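Local coordinates for protein putative methylthioribose-1-phosphate isomerase (Archaeoglobus fulgidus, PDB 1T5O) that probably interconverts 5-methylthioribose-1-phosphate and 5-methylthioribulose-1-phosphate, an isomerase step of methionine biosynthesis, at residues N103-G108 against E116-E121; E127-R132 against L159-W164; E187-N192 against I212-V217. All blocks are in the same frame, centred on the assembly; numbering follows the deposited sequence.

Contacts 1 and 2 both draw on helix 111-141: its early turns meet the end of helix 92-105, later ones the loop 159-164. Their centres lie about 21 Å apart, their nearest atoms about 6 Å. Contact 3 joins loops after the C-terminal ends of neighbouring parallel strands 182-186 and 208-212, about 43 Å from contact 1 and about 25 Å from contact 2, centre to centre. Contacts 2 and 3 lie near the probable active site: the side chain of Thr161 is about 10 Å from that of Asp234, the predicted proton donor, and that of Thr188 about 4 Å from those of Gln193 and Lys244, predicted to bind substrate. Contact 1 lies away from these.

Contact 1 of 3, residues N103-G108 against E116-E121; sequences NAALKG and ELALRE
The backbones come closest where Ala105, in the final turns of helix 92-105, faces Ala118 of helix 111-141, their CA atoms only 4.4 Å apart. Two small residues permit this approach: Ala105 CB touches Ala118 CB at 3.6 Å, methyl against methyl. One residue earlier, Ala104 points its CB at the neighbouring helix and lies against the aliphatic stem of Glu121, 3.8 Å from Glu121 CB. Glu121 CG, anti to the backbone N (chi1 179°), continues that stem alongside the methyl; the bend at chi2 comes only beyond it and turns the carboxylate. The motif is a helical hairpin, two consecutive helices joined by a short connection; a type I beta turn from Ala105 to Gly108 begins the reversal, with Gly108 N bonded to Ala105 O. Leu117 packs against this turn, its CG anti to the carbonyl carbon (chi1 -71°). Leu117 CD1 lies 3.5 Å from Ala104 O, with Gly108 N nearly as close, and its CB rests near Ala105 CA. No hydrogen bond crosses between the segments. On a further side Ala105 also packs on Leu77 of helix 70-85, whose Lys74 NZ hydrogen-bonds to the carbonyl oxygens of Leu106 and Gly108.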
loop_
_atom_site.group_PDB
_atom_site.type_symbol
_atom_site.label_atom_id
_atom_site.label_comp_id
_atom_site.label_asym_id
_atom_site.label_seq_id
_atom_site.Cartn_x
_atom_site.Cartn_y
_atom_site.Cartn_z
ATOM N N ASN A 103 -27.370 15.014 -28.922
ATOM C CA ASN A 103 -28.037 16.294 -29.138
ATOM C C ASN A 103 -27.594 16.878 -30.474
ATOM O O ASN A 103 -28.415 17.370 -31.243
ATOM C CB ASN A 103 -27.697 17.262 -27.974
ATOM C CG ASN A 103 -28.340 18.653 -28.129
ATOM O OD1 ASN A 103 -27.662 19.636 -28.462
ATOM N ND2 ASN A 103 -29.640 18.737 -27.884
ATOM N N ALA A 104 -26.299 16.812 -30.759
ATOM C CA ALA A 104 -25.772 17.364 -32.011
ATOM C C ALA A 104 -26.149 16.557 -33.249
ATOM O O ALA A 104 -26.536 17.118 -34.291
ATOM C CB ALA A 104 -24.247 17.491 -31.933
ATOM N N ALA A 105 -26.014 15.243 -33.142
ATOM C CA ALA A 105 -26.310 14.368 -34.270
ATOM C C ALA A 105 -27.780 14.463 -34.677
ATOM O O ALA A 105 -28.097 14.552 -35.859
ATOM C CB ALA A 105 -25.945 12.919 -33.916
ATOM N N LEU A 106 -28.668 14.442 -33.691
ATOM C CA LEU A 106 -30.096 14.519 -33.963
ATOM C C LEU A 106 -30.476 15.785 -34.732
ATOM O O LEU A 106 -31.565 15.870 -35.295
ATOM C CB LEU A 106 -30.877 14.437 -32.653
ATOM C CG LEU A 106 -30.787 13.079 -31.956
ATOM C CD1 LEU A 106 -31.702 13.084 -30.748
ATOM C CD2 LEU A 106 -31.181 11.960 -32.911
ATOM N N LYS A 107 -29.571 16.760 -34.754
ATOM C CA LYS A 107 -29.797 18.015 -35.460
ATOM C C LYS A 107 -29.658 17.846 -36.979
ATOM O O LYS A 107 -30.010 18.744 -37.745
ATOM C CB LYS A 107 -28.815 19.074 -34.955
ATOM C CG LYS A 107 -29.403 20.012 -33.908
ATOM C CD LYS A 107 -28.360 20.448 -32.881
ATOM C CE LYS A 107 -28.728 21.805 -32.286
ATOM N NZ LYS A 107 -27.851 22.210 -31.147
ATOM N N GLY A 108 -29.146 16.694 -37.405
ATOM C CA GLY A 108 -28.993 16.432 -38.823
ATOM C C GLY A 108 -30.336 16.086 -39.455
ATOM O O GLY A 108 -31.232 15.563 -38.784
ATOM N N GLU A 116 -21.964 12.797 -39.772
ATOM C CA GLU A 116 -20.912 13.805 -39.657
ATOM C C GLU A 116 -21.050 14.632 -38.383
ATOM O O GLU A 116 -20.063 14.883 -37.693
ATOM C CB GLU A 116 -20.920 14.745 -40.882
ATOM C CG GLU A 116 -20.378 16.183 -40.615
ATOM C CD GLU A 116 -18.889 16.246 -40.204
ATOM O OE1 GLU A 116 -18.403 15.341 -39.470
ATOM O OE2 GLU A 116 -18.203 17.228 -40.598
ATOM N N LEU A 117 -22.265 15.070 -38.073
ATOM C CA LEU A 117 -22.463 15.881 -36.881
ATOM C C LEU A 117 -22.106 15.132 -35.601
ATOM O O LEU A 117 -21.576 15.733 -34.656
ATOM C CB LEU A 117 -23.905 16.380 -36.792
ATOM C CG LEU A 117 -24.286 17.448 -37.810
ATOM C CD1 LEU A 117 -25.704 17.926 -37.546
ATOM C CD2 LEU A 117 -23.291 18.591 -37.735
ATOM N N ALA A 118 -22.409 13.834 -35.561
ATOM C CA ALA A 118 -22.099 13.036 -34.381
ATOM C C ALA A 118 -20.592 13.036 -34.196
ATOM O O ALA A 118 -20.101 13.438 -33.141
ATOM C CB ALA A 118 -22.611 11.595 -34.540
ATOM N N LEU A 119 -19.872 12.611 -35.233
ATOM C CA LEU A 119 -18.414 12.544 -35.200
ATOM C C LEU A 119 -17.756 13.888 -34.920
ATOM O O LEU A 119 -16.776 13.968 -34.172
ATOM C CB LEU A 119 -17.864 11.989 -36.528
ATOM C CG LEU A 119 -16.329 11.903 -36.640
ATOM C CD1 LEU A 119 -15.730 11.199 -35.408
ATOM C CD2 LEU A 119 -15.944 11.152 -37.923
ATOM N N ARG A 120 -18.287 14.938 -35.528
ATOM C CA ARG A 120 -17.738 16.272 -35.351
ATOM C C ARG A 120 -17.842 16.782 -33.894
ATOM O O ARG A 120 -16.909 17.403 -33.379
ATOM C CB ARG A 120 -18.444 17.230 -36.309
ATOM C CG ARG A 120 -18.042 18.669 -36.164
ATOM C CD ARG A 120 -18.484 19.462 -37.386
ATOM N NE ARG A 120 -18.425 20.904 -37.162
ATOM C CZ ARG A 120 -18.769 21.804 -38.079
ATOM N NH1 ARG A 120 -19.188 21.399 -39.275
ATOM N NH2 ARG A 120 -18.713 23.104 -37.800
ATOM N N GLU A 121 -18.969 16.520 -33.239
ATOM C CA GLU A 121 -19.150 16.941 -31.852
ATOM C C GLU A 121 -18.174 16.149 -30.963
ATOM O O GLU A 121 -17.508 16.711 -30.099
ATOM C CB GLU A 121 -20.597 16.694 -31.416
ATOM C CG GLU A 121 -20.927 17.073 -29.963
ATOM C CD GLU A 121 -20.816 18.571 -29.681
ATOM O OE1 GLU A 121 -20.572 19.346 -30.632
ATOM O OE2 GLU A 121 -20.978 18.982 -28.501
#

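Contact 2 of 3, residues E127-R132 against L159-W164; sequences EEDVER and LATVDW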
loop_
_atom_site.group_PDB
_atom_site.type_symbol
_atom_site.label_atom_id
_atom_site.label_comp_id
_atom_site.label_asym_id
_atom_site.label_seq_id
_atom_site.Cartn_x
_atom_site.Cartn_y
_atom_site.Cartn_z
ATOM N N GLU A 127 -10.895 17.370 -28.474
ATOM C CA GLU A 127 -9.942 18.445 -28.733
ATOM C C GLU A 127 -9.967 19.470 -27.594
ATOM O O GLU A 127 -8.931 20.021 -27.200
ATOM C CB GLU A 127 -10.322 19.148 -30.037
ATOM C CG GLU A 127 -9.491 20.358 -30.359
ATOM C CD GLU A 127 -8.057 19.998 -30.685
ATOM O OE1 GLU A 127 -7.749 18.789 -30.811
ATOM O OE2 GLU A 127 -7.239 20.926 -30.821
ATOM N N GLU A 128 -11.169 19.764 -27.109
ATOM C CA GLU A 128 -11.316 20.706 -26.009
ATOM C C GLU A 128 -10.689 20.154 -24.733
ATOM O O GLU A 128 -10.143 20.911 -23.948
ATOM C CB GLU A 128 -12.784 21.015 -25.782
ATOM C CG GLU A 128 -13.402 21.734 -26.966
ATOM C CD GLU A 128 -14.858 22.068 -26.720
ATOM O OE1 GLU A 128 -15.545 21.277 -26.040
ATOM O OE2 GLU A 128 -15.303 23.120 -27.221
ATOM N N ASP A 129 -10.763 18.838 -24.517
ATOM C CA ASP A 129 -10.130 18.281 -23.324
ATOM C C ASP A 129 -8.615 18.467 -23.422
ATOM O O ASP A 129 -7.935 18.813 -22.443
ATOM C CB ASP A 129 -10.423 16.794 -23.156
ATOM C CG ASP A 129 -9.721 16.220 -21.929
ATOM O OD1 ASP A 129 -8.969 15.214 -22.062
ATOM O OD2 ASP A 129 -9.917 16.799 -20.825
ATOM N N VAL A 130 -8.067 18.229 -24.605
ATOM C CA VAL A 130 -6.619 18.382 -24.753
ATOM C C VAL A 130 -6.224 19.840 -24.487
ATOM O O VAL A 130 -5.268 20.110 -23.748
ATOM C CB VAL A 130 -6.145 17.958 -26.163
ATOM C CG1 VAL A 130 -4.626 18.057 -26.262
ATOM C CG2 VAL A 130 -6.596 16.517 -26.446
ATOM N N GLU A 131 -6.971 20.772 -25.071
ATOM C CA GLU A 131 -6.675 22.194 -24.896
ATOM C C GLU A 131 -6.784 22.613 -23.428
ATOM O O GLU A 131 -5.934 23.348 -22.933
ATOM C CB GLU A 131 -7.583 23.054 -25.815
ATOM C CG GLU A 131 -9.084 22.918 -25.638
ATOM C CD GLU A 131 -9.901 23.627 -26.760
ATOM O OE1 GLU A 131 -10.968 24.237 -26.445
ATOM O OE2 GLU A 131 -9.476 23.562 -27.944
ATOM N N ARG A 132 -7.821 22.131 -22.739
ATOM C CA ARG A 132 -8.024 22.400 -21.307
ATOM C C ARG A 132 -6.829 21.942 -20.446
ATOM O O ARG A 132 -6.404 22.640 -19.528
ATOM C CB ARG A 132 -9.267 21.655 -20.783
ATOM C CG ARG A 132 -10.524 22.484 -20.763
ATOM C CD ARG A 132 -11.703 21.803 -20.031
ATOM N NE ARG A 132 -12.371 20.770 -20.828
ATOM C CZ ARG A 132 -12.159 19.463 -20.684
ATOM N NH1 ARG A 132 -11.295 19.017 -19.767
ATOM N NH2 ARG A 132 -12.806 18.594 -21.455
ATOM N N LEU A 159 -3.271 9.047 -19.866
ATOM C CA LEU A 159 -4.074 7.866 -20.105
ATOM C C LEU A 159 -5.493 8.121 -19.569
ATOM O O LEU A 159 -6.475 7.651 -20.154
ATOM C CB LEU A 159 -3.433 6.634 -19.442
ATOM C CG LEU A 159 -2.130 6.170 -20.119
ATOM C CD1 LEU A 159 -1.464 5.063 -19.297
ATOM C CD2 LEU A 159 -2.426 5.690 -21.541
ATOM N N ALA A 160 -5.580 8.921 -18.496
ATOM C CA ALA A 160 -6.837 9.269 -17.834
ATOM C C ALA A 160 -7.596 10.407 -18.545
ATOM O O ALA A 160 -8.747 10.728 -18.201
ATOM C CB ALA A 160 -6.548 9.662 -16.385
ATOM N N THR A 161 -6.946 11.042 -19.510
ATOM C CA THR A 161 -7.586 12.109 -20.252
ATOM C C THR A 161 -7.426 11.736 -21.715
ATOM O O THR A 161 -6.985 10.624 -22.006
ATOM C CB THR A 161 -6.925 13.464 -19.941
ATOM O OG1 THR A 161 -5.525 13.401 -20.238
ATOM C CG2 THR A 161 -7.101 13.806 -18.472
ATOM N N VAL A 162 -7.788 12.629 -22.632
ATOM C CA VAL A 162 -7.610 12.334 -24.062
ATOM C C VAL A 162 -6.112 12.441 -24.338
ATOM O O VAL A 162 -5.531 11.610 -25.059
ATOM C CB VAL A 162 -8.390 13.325 -24.958
ATOM C CG1 VAL A 162 -7.980 13.151 -26.405
ATOM C CG2 VAL A 162 -9.895 13.075 -24.823
ATOM N N ASP A 163 -5.492 13.464 -23.748
ATOM C CA ASP A 163 -4.053 13.669 -23.864
ATOM C C ASP A 163 -3.526 14.708 -22.839
ATOM O O ASP A 163 -4.296 15.481 -22.256
ATOM C CB ASP A 163 -3.695 14.105 -25.297
ATOM C CG ASP A 163 -2.254 13.754 -25.685
ATOM O OD1 ASP A 163 -1.571 13.043 -24.914
ATOM O OD2 ASP A 163 -1.809 14.183 -26.780
ATOM N N TRP A 164 -2.210 14.697 -22.644
ATOM C CA TRP A 164 -1.477 15.613 -21.760
ATOM C C TRP A 164 -1.602 15.332 -20.266
ATOM O O TRP A 164 -0.594 15.254 -19.557
ATOM C CB TRP A 164 -1.877 17.068 -22.039
ATOM C CG TRP A 164 -0.782 18.040 -21.656
ATOM C CD1 TRP A 164 -0.774 18.909 -20.592
ATOM C CD2 TRP A 164 0.468 18.238 -22.344
ATOM N NE1 TRP A 164 0.398 19.632 -20.584
ATOM C CE2 TRP A 164 1.173 19.238 -21.651
ATOM C CE3 TRP A 164 1.051 17.662 -23.491
ATOM C CZ2 TRP A 164 2.439 19.683 -22.064
ATOM C CZ3 TRP A 164 2.310 18.102 -23.900
ATOM C CH2 TRP A 164 2.987 19.104 -23.186
#
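Asp129 reaches from helix 111-141 to the loop and makes the one hydrogen bond between residues 127-132 and 159-164. Its CB starts beside Val162, 4.1 Å from Val162 CG2. With CG anti to the backbone N (chi1 178°), the carboxylate is carried toward the loop, and the two oxygens then part company. Asp129 OD1 accepts the backbone N-H of Val162 at 2.9 Å in a nearly straight bond (172°), the donor arriving almost in line with the C-O bond; the same oxygen also lies 3.4 Å from Thr161 CB. Asp129 OD2 stays with the helix, where Arg132 NH1 forms a salt bridge to it at 2.8 Å, although as a hydrogen bond it is weak, bent to 128°. Next to this polar link sits a small apolar one: Val130 CG2 meets Val162 CG1 at 3.6 Å, the two side chains crossing at about a right angle, and also touches Asp163 CB. The contact ties the alpha/beta core, through the loop after strand 149-152, to the long helix; Asn133, further along that helix, adds a second tie through ND2 to Asp163 O. Thr161 turns its hydroxyl to Gly157 O. Asp129 is buried, and the salt bridge from Arg132 together with the Val162 N-H probably offsets its charge; the bond at OD1 probably helps set the course of the loop, whose Thr161 side chain lies about 6 Å from Gly46, predicted to bind substrate.

Contact 3 of 3, residues E187-N192 against I212-V217; sequences ETRPLN and ITDSMV
Asp214 takes the backbone N-H groups of two successive residues, Thr188 and Arg189, one on each carboxylate oxygen. Asp214 OD1 accepts Thr188 N at 2.7 Å and its OD2 accepts Arg189 N at 2.8 Å, both through syn lone pairs, and the second bond is the straighter at 172° against 144°. A chi1 of -51° sets Asp214 CG beside its own backbone N and swings the carboxylate across to the loop. Glu187 N is satisfied by Ile212 O at 2.9 Å, continuing the pairing of parallel strands 182-186 and 208-212 in this Rossmann-like domain. A water sits between the acids: it donates to Glu187 OE2 at 2.5 Å and, weakly, to Asp214 OD2, and accepts from Asp214 N at 3.0 Å. Glu187 OE1 receives Asn192 ND2 at 3.0 Å from above the carboxylate plane, and Asn192 OD1 in turn accepts Arg189 NH1 at 3.1 Å in its carbonyl plane. The stronger partners lie across the dimer interface: Glu187 forms a salt bridge with Arg189 of the second subunit, and Arg189 with Glu187 of that subunit. Thr188 OG1 bonds to Cys186 O and to the backbone N of Cys154, the predicted transition-state stabiliser. With an alanine in place of Asp214, the N-H groups of Thr188 and Arg189 would probably lose their acceptors, leaving 187-192 little besides the Glu187 N to Ile212 O bond as direct hydrogen bonding to 212-217. Glu187 OE2 and Asp214 OD2, both buried and 4.9 Å apart, are likely to depend on the N-H donors, the water and the intersubunit arginine to offset their charge, which may couple this loop, beside Gln193 and Lys244, predicted to bind substrate, to dimer assembly.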
loop_
_atom_site.group_PDB
_atom_site.type_symbol
_atom_site.label_atom_id
_atom_site.label_comp_id
_atom_site.label_asym_id
_atom_site.label_seq_id
_atom_site.Cartn_x
_atom_site.Cartn_y
_atom_site.Cartn_z
ATOM N N GLU A 187 2.674 3.574 -5.826
ATOM C CA GLU A 187 2.102 2.471 -6.590
ATOM C C GLU A 187 0.587 2.547 -6.647
ATOM O O GLU A 187 -0.006 2.143 -7.635
ATOM C CB GLU A 187 2.568 1.107 -6.051
ATOM C CG GLU A 187 1.866 0.646 -4.793
ATOM C CD GLU A 187 2.305 -0.754 -4.348
ATOM O OE1 GLU A 187 2.625 -1.604 -5.216
ATOM O OE2 GLU A 187 2.301 -1.008 -3.120
ATOM N N THR A 188 -0.016 3.096 -5.593
ATOM C CA THR A 188 -1.461 3.291 -5.482
ATOM C C THR A 188 -2.284 1.994 -5.374
ATOM O O THR A 188 -2.936 1.568 -6.326
ATOM C CB THR A 188 -2.008 4.162 -6.676
ATOM O OG1 THR A 188 -1.200 5.342 -6.809
ATOM C CG2 THR A 188 -3.481 4.586 -6.422
ATOM N N ARG A 189 -2.256 1.375 -4.201
ATOM C CA ARG A 189 -3.032 0.152 -3.970
ATOM C C ARG A 189 -4.535 0.495 -3.922
ATOM O O ARG A 189 -4.884 1.640 -3.730
ATOM C CB ARG A 189 -2.575 -0.491 -2.660
ATOM C CG ARG A 189 -1.156 -1.066 -2.766
ATOM C CD ARG A 189 -1.179 -2.294 -3.618
ATOM N NE ARG A 189 -1.925 -3.357 -2.940
ATOM C CZ ARG A 189 -2.411 -4.435 -3.544
ATOM N NH1 ARG A 189 -2.243 -4.607 -4.855
ATOM N NH2 ARG A 189 -3.061 -5.349 -2.836
ATOM N N PRO A 190 -5.428 -0.489 -4.132
ATOM C CA PRO A 190 -5.122 -1.897 -4.422
ATOM C C PRO A 190 -5.086 -2.237 -5.927
ATOM O O PRO A 190 -4.828 -3.384 -6.283
ATOM C CB PRO A 190 -6.252 -2.639 -3.713
ATOM C CG PRO A 190 -7.420 -1.759 -4.031
ATOM C CD PRO A 190 -6.850 -0.346 -3.752
ATOM N N LEU A 191 -5.342 -1.260 -6.801
ATOM C CA LEU A 191 -5.343 -1.523 -8.241
ATOM C C LEU A 191 -4.061 -1.149 -8.959
ATOM O O LEU A 191 -3.930 -1.405 -10.155
ATOM C CB LEU A 191 -6.527 -0.806 -8.909
ATOM C CG LEU A 191 -7.639 -1.703 -9.467
ATOM C CD1 LEU A 191 -7.859 -2.908 -8.564
ATOM C CD2 LEU A 191 -8.930 -0.893 -9.634
ATOM N N ASN A 192 -3.129 -0.531 -8.234
ATOM C CA ASN A 192 -1.822 -0.135 -8.770
ATOM C C ASN A 192 -1.793 0.756 -10.004
ATOM O O ASN A 192 -0.989 0.533 -10.936
ATOM C CB ASN A 192 -0.974 -1.370 -9.068
ATOM C CG ASN A 192 -0.484 -2.039 -7.814
ATOM O OD1 ASN A 192 -1.276 -2.628 -7.050
ATOM N ND2 ASN A 192 0.819 -1.938 -7.567
ATOM N N ILE A 212 7.503 3.902 -5.609
ATOM C CA ILE A 212 7.572 3.598 -4.168
ATOM C C ILE A 212 6.223 3.089 -3.768
ATOM O O ILE A 212 5.264 3.230 -4.525
ATOM C CB ILE A 212 7.825 4.852 -3.282
ATOM C CG1 ILE A 212 6.712 5.914 -3.475
ATOM C CG2 ILE A 212 9.158 5.446 -3.602
ATOM C CD1 ILE A 212 6.815 7.075 -2.451
ATOM N N THR A 213 6.151 2.468 -2.593
ATOM C CA THR A 213 4.878 1.998 -2.091
ATOM C C THR A 213 4.152 3.266 -1.555
ATOM O O THR A 213 4.790 4.309 -1.326
ATOM C CB THR A 213 5.139 0.967 -0.958
ATOM O OG1 THR A 213 3.949 0.254 -0.675
ATOM C CG2 THR A 213 5.593 1.642 0.269
ATOM N N ASP A 214 2.839 3.196 -1.362
ATOM C CA ASP A 214 2.095 4.355 -0.831
ATOM C C ASP A 214 2.557 4.728 0.574
ATOM O O ASP A 214 2.657 5.915 0.926
ATOM C CB ASP A 214 0.574 4.056 -0.795
ATOM C CG ASP A 214 0.064 3.549 -2.118
ATOM O OD1 ASP A 214 0.533 4.070 -3.144
ATOM O OD2 ASP A 214 -0.803 2.646 -2.133
ATOM N N SER A 215 2.855 3.704 1.363
ATOM C CA SER A 215 3.301 3.882 2.731
ATOM C C SER A 215 4.660 4.586 2.818
ATOM O O SER A 215 5.022 5.118 3.884
ATOM C CB SER A 215 3.411 2.518 3.425
ATOM O OG SER A 215 4.555 1.824 2.919
ATOM N N MET A 216 5.426 4.583 1.724
ATOM C CA MET A 216 6.747 5.226 1.735
ATOM C C MET A 216 6.657 6.735 1.621
ATOM O O MET A 216 7.678 7.417 1.621
ATOM C CB MET A 216 7.640 4.688 0.596
ATOM C CG MET A 216 8.274 3.345 0.903
ATOM S SD MET A 216 8.825 2.482 -0.594
ATOM C CE MET A 216 8.998 0.819 0.004
ATOM N N VAL A 217 5.451 7.273 1.520
ATOM C CA VAL A 217 5.312 8.715 1.433
ATOM C C VAL A 217 5.941 9.354 2.681
ATOM O O VAL A 217 6.485 10.439 2.609
ATOM C CB VAL A 217 3.816 9.142 1.349
ATOM C CG1 VAL A 217 3.709 10.666 1.245
ATOM C CG2 VAL A 217 3.185 8.508 0.100
HETATM O O HOH W 1 1.227 0.663 -1.656
#